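PDB 6FDD: whirlin, which acts as a scaffold in the USH2 complex for hearing and vision, supporting elongation and maintenance of hair-cell stereocilia, represented here by its HHD2 domain. Local coordinates for residues E44-A49 against D76-L81; R18-E23 against K59-S64. All coordinates share one frame; numbering follows the deposited sequence.

Contact 1 of 2, residues E44-A49 against D76-L81; sequences EAMVMA and DRFDHL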
# COMPACT_ATOMS: atom_id res chain seq x y z
N GLU A 44 9.98 -1.71 -2.42
CA GLU A 44 10.01 -3.05 -1.84
C GLU A 44 9.87 -3.01 -0.33
O GLU A 44 9.10 -3.79 0.22
CB GLU A 44 11.30 -3.80 -2.22
CG GLU A 44 11.42 -4.11 -3.71
CD GLU A 44 12.06 -3.03 -4.54
OE1 GLU A 44 12.55 -2.02 -3.97
OE2 GLU A 44 12.14 -3.22 -5.77
N ALA A 45 10.60 -2.10 0.35
CA ALA A 45 10.49 -1.98 1.81
C ALA A 45 9.04 -1.60 2.18
O ALA A 45 8.48 -2.14 3.14
CB ALA A 45 11.48 -0.97 2.34
N MSE A 46 8.43 -0.72 1.36
CA MSE A 46 7.04 -0.31 1.59
C MSE A 46 6.08 -1.50 1.44
O MSE A 46 5.19 -1.69 2.28
CB MSE A 46 6.66 0.84 0.63
CG MSE A 46 5.32 1.48 0.98
SE MSE A 46 4.45 2.20 -0.61
CE MSE A 46 4.10 0.49 -1.59
N VAL A 47 6.26 -2.30 0.36
CA VAL A 47 5.43 -3.47 0.11
C VAL A 47 5.53 -4.45 1.29
O VAL A 47 4.50 -4.95 1.76
CB VAL A 47 5.80 -4.12 -1.24
CG1 VAL A 47 5.29 -5.55 -1.33
CG2 VAL A 47 5.25 -3.27 -2.40
N MSE A 48 6.76 -4.75 1.74
CA MSE A 48 6.95 -5.68 2.87
C MSE A 48 6.24 -5.22 4.14
O MSE A 48 5.60 -6.03 4.82
CB MSE A 48 8.44 -5.93 3.09
CG MSE A 48 9.07 -6.66 1.91
SE MSE A 48 10.86 -7.23 2.28
CE MSE A 48 11.71 -5.56 2.52
N ALA A 49 6.26 -3.91 4.41
CA ALA A 49 5.57 -3.33 5.57
C ALA A 49 4.06 -3.52 5.42
O ALA A 49 3.38 -3.87 6.38
CB ALA A 49 5.91 -1.87 5.70
N ASP A 76 6.92 -1.87 -12.19
CA ASP A 76 7.45 -3.22 -12.47
C ASP A 76 8.01 -3.86 -11.20
O ASP A 76 7.72 -5.02 -10.94
CB ASP A 76 8.48 -3.20 -13.60
CG ASP A 76 7.94 -2.83 -14.97
OD1 ASP A 76 6.69 -2.84 -15.15
OD2 ASP A 76 8.75 -2.53 -15.87
N ARG A 77 8.76 -3.07 -10.38
CA ARG A 77 9.28 -3.57 -9.10
C ARG A 77 8.12 -3.92 -8.15
O ARG A 77 8.12 -5.00 -7.55
CB ARG A 77 10.23 -2.56 -8.47
CG ARG A 77 11.60 -2.55 -9.13
CD ARG A 77 12.35 -1.26 -8.87
NE ARG A 77 12.63 -1.09 -7.45
CZ ARG A 77 13.18 -0.01 -6.90
NH1 ARG A 77 13.53 1.02 -7.67
NH2 ARG A 77 13.38 0.06 -5.60
N PHE A 78 7.08 -3.05 -8.09
CA PHE A 78 5.89 -3.31 -7.27
C PHE A 78 5.21 -4.62 -7.68
O PHE A 78 4.94 -5.48 -6.82
CB PHE A 78 4.91 -2.11 -7.36
CG PHE A 78 3.66 -2.23 -6.51
CD1 PHE A 78 2.52 -2.85 -7.00
CD2 PHE A 78 3.62 -1.68 -5.23
CE1 PHE A 78 1.36 -2.95 -6.22
CE2 PHE A 78 2.45 -1.76 -4.46
CZ PHE A 78 1.34 -2.39 -4.95
N ASP A 79 4.95 -4.80 -8.99
CA ASP A 79 4.31 -5.99 -9.56
C ASP A 79 5.13 -7.26 -9.34
O ASP A 79 4.57 -8.33 -9.21
CB ASP A 79 4.02 -5.79 -11.06
CG ASP A 79 2.95 -4.75 -11.35
OD1 ASP A 79 2.18 -4.40 -10.42
OD2 ASP A 79 2.87 -4.29 -12.51
N HIS A 80 6.46 -7.13 -9.27
CA HIS A 80 7.33 -8.28 -9.04
C HIS A 80 7.12 -8.90 -7.64
O HIS A 80 7.33 -10.11 -7.48
CB HIS A 80 8.79 -7.92 -9.29
CG HIS A 80 9.69 -9.11 -9.50
ND1 HIS A 80 9.39 -10.10 -10.44
CD2 HIS A 80 10.87 -9.41 -8.92
CE1 HIS A 80 10.39 -10.97 -10.38
NE2 HIS A 80 11.31 -10.59 -9.49
N LEU A 81 6.63 -8.10 -6.66
CA LEU A 81 6.36 -8.59 -5.30
C LEU A 81 4.89 -8.74 -4.98
O LEU A 81 4.53 -9.56 -4.14
CB LEU A 81 7.01 -7.68 -4.23
CG LEU A 81 8.54 -7.58 -4.21
CD1 LEU A 81 8.99 -6.79 -2.99
CD2 LEU A 81 9.21 -8.96 -4.19
O HOH W 1 10.53 -5.30 -6.54
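E44 and R77 join helix 43-53 to helix 75-81 through a side-on, two-nitrogen salt bridge. Followed outward, the E44 chain first meets L81: CB and then CG lie against L81 CD1, CG at 3.7 Å. The chain bends at chi2 (88°), which carries the carboxylate away from L81 to the edge of the R77 guanidinium. There R77 NH2 donates almost straight to the syn lone pair of E44 OE1 at 2.8 Å, while R77 NE reaches E44 OE2 equally closely, slightly out of the carboxylate plane. The two planes are nearly coplanar (14° apart), and the grip, one nitrogen on each oxygen, limits rotation of the carboxylate. OE2 also accepts from a water that donates to R77 O. A glutamine here would probably give up one charge-assisted bond and leave R77 with little more countercharge than its long, weak ion pair to D74. Beneath this ion pair, V47 CG2 packs obliquely on F78 CD2 at 3.6 Å. V66 touches F78 as well. The axes of segments 44-49 and 76-81 approach to 10.0 Å and cross at -34°, a helix-helix packing of the all-helical HHD2 domain, apolar inside and ion-paired at its margin.

Contact 2 of 2, residues R18-E23 against K59-S64; sequences RHLLTE and KFSLLS
L21 and L62 meet tip to tip at the close-packed centre of this contact, where the end of helix 11-20 faces the junction between helix 57-60 and helix 62-67. L62 CD1 touches both L21 CG, at 3.7 Å, and L21 CD1, so one methyl rests against the branch of the other leucine. Both residues are buried, and M29 of helix 23-37 touches each of them, which places the leucine pair in an interior shared by three parts of the chain. L20 approaches differently: its side chain and that of L62 slide past each other in opposite directions, bringing L20 CD1 to 3.9 Å from L62 CG. The departure from helical angles at L21 (psi 154°) is consistent with two consecutive leucines reaching the same partner.

Toward solvent lie L20, K59 and S61, all partly exposed, and the contact of S61 is slight. L20 CD1 lies 3.7 Å from S61 OG, an apolar approach to a hydroxyl whose hydrogen bond is made with A58 O. The aliphatic part of K59 crosses L21 obliquely, with K59 CG 3.8 Å from L21 CD2. Its chain is extended beyond CG, carrying the ammonium past the leucine to N55 OD1 and to a salt bridge with E25 OE2. K59 CE comes no nearer than 3.9 Å to L20 O, and this is a van der Waals approach.

No hydrogen bond or salt bridge spans the two segments, and the 251 Å² they bury is contributed largely by leucines and lysine methylenes. The chemistry therefore implies a hydrophobic association, shaped by side-chain fit, with the ammonium of K59 and the hydroxyl of S61 bonded to N55, E25 and A58, outside the two segments.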
# COMPACT_ATOMS: atom_id res chain seq x y z
N ARG A 18 -10.77 3.30 4.74
CA ARG A 18 -11.73 3.63 5.79
C ARG A 18 -12.72 2.50 6.08
O ARG A 18 -13.09 2.30 7.24
CB ARG A 18 -12.45 4.95 5.50
CG ARG A 18 -11.61 6.16 5.89
CD ARG A 18 -12.25 7.48 5.48
NE ARG A 18 -11.31 8.60 5.59
CZ ARG A 18 -11.06 9.27 6.71
NH1 ARG A 18 -11.67 8.93 7.84
NH2 ARG A 18 -10.19 10.27 6.71
N HIS A 19 -13.11 1.75 5.04
CA HIS A 19 -14.04 0.61 5.15
C HIS A 19 -13.37 -0.68 5.65
O HIS A 19 -14.00 -1.44 6.39
CB HIS A 19 -14.73 0.38 3.78
CG HIS A 19 -15.54 -0.89 3.69
ND1 HIS A 19 -15.25 -1.86 2.75
CD2 HIS A 19 -16.58 -1.31 4.45
CE1 HIS A 19 -16.12 -2.84 2.96
NE2 HIS A 19 -16.95 -2.55 3.97
N LEU A 20 -12.12 -0.94 5.26
CA LEU A 20 -11.42 -2.19 5.59
C LEU A 20 -10.47 -2.14 6.79
O LEU A 20 -10.16 -3.19 7.35
CB LEU A 20 -10.66 -2.70 4.35
CG LEU A 20 -11.51 -3.02 3.10
CD1 LEU A 20 -10.65 -3.21 1.88
CD2 LEU A 20 -12.39 -4.25 3.31
N LEU A 21 -9.99 -0.95 7.17
CA LEU A 21 -9.02 -0.80 8.26
C LEU A 21 -9.53 0.04 9.42
O LEU A 21 -10.33 0.96 9.22
CB LEU A 21 -7.74 -0.13 7.71
CG LEU A 21 -7.02 -0.76 6.51
CD1 LEU A 21 -5.86 0.12 6.07
CD2 LEU A 21 -6.54 -2.18 6.81
N THR A 22 -8.98 -0.21 10.63
CA THR A 22 -9.27 0.61 11.82
C THR A 22 -8.51 1.93 11.61
O THR A 22 -7.64 1.99 10.73
CB THR A 22 -8.71 -0.07 13.10
OG1 THR A 22 -7.28 -0.12 13.02
CG2 THR A 22 -9.30 -1.47 13.33
N GLU A 23 -8.78 2.96 12.44
CA GLU A 23 -8.06 4.24 12.35
C GLU A 23 -6.54 4.00 12.51
O GLU A 23 -5.76 4.57 11.75
CB GLU A 23 -8.56 5.24 13.41
CG GLU A 23 -7.91 6.61 13.32
CD GLU A 23 -6.55 6.80 13.99
OE1 GLU A 23 -6.26 6.08 14.96
OE2 GLU A 23 -5.78 7.68 13.53
N LYS A 59 -8.29 -7.24 3.27
CA LYS A 59 -7.26 -6.20 3.40
C LYS A 59 -6.26 -6.24 2.26
O LYS A 59 -5.82 -5.18 1.82
CB LYS A 59 -6.55 -6.28 4.76
CG LYS A 59 -7.40 -5.79 5.92
CD LYS A 59 -6.71 -6.06 7.23
CE LYS A 59 -7.67 -5.94 8.39
NZ LYS A 59 -7.00 -6.26 9.69
N PHE A 60 -5.93 -7.45 1.75
CA PHE A 60 -5.01 -7.63 0.62
C PHE A 60 -5.49 -6.84 -0.62
O PHE A 60 -4.65 -6.32 -1.36
CB PHE A 60 -4.76 -9.12 0.29
CG PHE A 60 -3.76 -9.33 -0.83
CD1 PHE A 60 -2.39 -9.28 -0.59
CD2 PHE A 60 -4.19 -9.54 -2.14
CE1 PHE A 60 -1.47 -9.45 -1.63
CE2 PHE A 60 -3.27 -9.70 -3.18
CZ PHE A 60 -1.91 -9.66 -2.92
N SER A 61 -6.82 -6.73 -0.82
CA SER A 61 -7.41 -5.97 -1.94
C SER A 61 -6.96 -4.50 -2.00
O SER A 61 -6.96 -3.90 -3.08
CB SER A 61 -8.93 -6.08 -1.94
OG SER A 61 -9.51 -5.20 -0.99
N LEU A 62 -6.52 -3.94 -0.85
CA LEU A 62 -6.02 -2.56 -0.81
C LEU A 62 -4.75 -2.35 -1.63
O LEU A 62 -4.53 -1.24 -2.10
CB LEU A 62 -5.82 -2.05 0.62
CG LEU A 62 -7.09 -1.75 1.40
CD1 LEU A 62 -6.79 -1.61 2.87
CD2 LEU A 62 -7.76 -0.46 0.90
N LEU A 63 -3.89 -3.39 -1.80
CA LEU A 63 -2.66 -3.21 -2.60
C LEU A 63 -2.94 -2.83 -4.06
O LEU A 63 -2.13 -2.11 -4.65
CB LEU A 63 -1.71 -4.41 -2.50
CG LEU A 63 -1.03 -4.56 -1.14
CD1 LEU A 63 -0.53 -5.97 -0.92
CD2 LEU A 63 0.10 -3.56 -0.98
N SER A 64 -4.11 -3.25 -4.62
CA SER A 64 -4.48 -2.84 -5.99
C SER A 64 -4.78 -1.33 -6.02
O SER A 64 -4.48 -0.67 -7.02
CB SER A 64 -5.65 -3.66 -6.54
OG SER A 64 -6.83 -3.47 -5.78

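Contacts 1 and 2 lie on opposite sides of the chain's centre, their centres about 17 Å apart and each about 9 Å from that centre. They interlock in sequence: 44-49 falls between the two segments of contact 2, and 59-64 between those of contact 1. They also meet directly, F78 CZ packing 3.5 Å from L63 O. Helix 23-37 borders both contacts and so links them further. Contact 1 adds an ion pair to its apolar packing, whereas contact 2 has no polar bond across it, and together they bring distant parts of this compact helical domain around a shared interior.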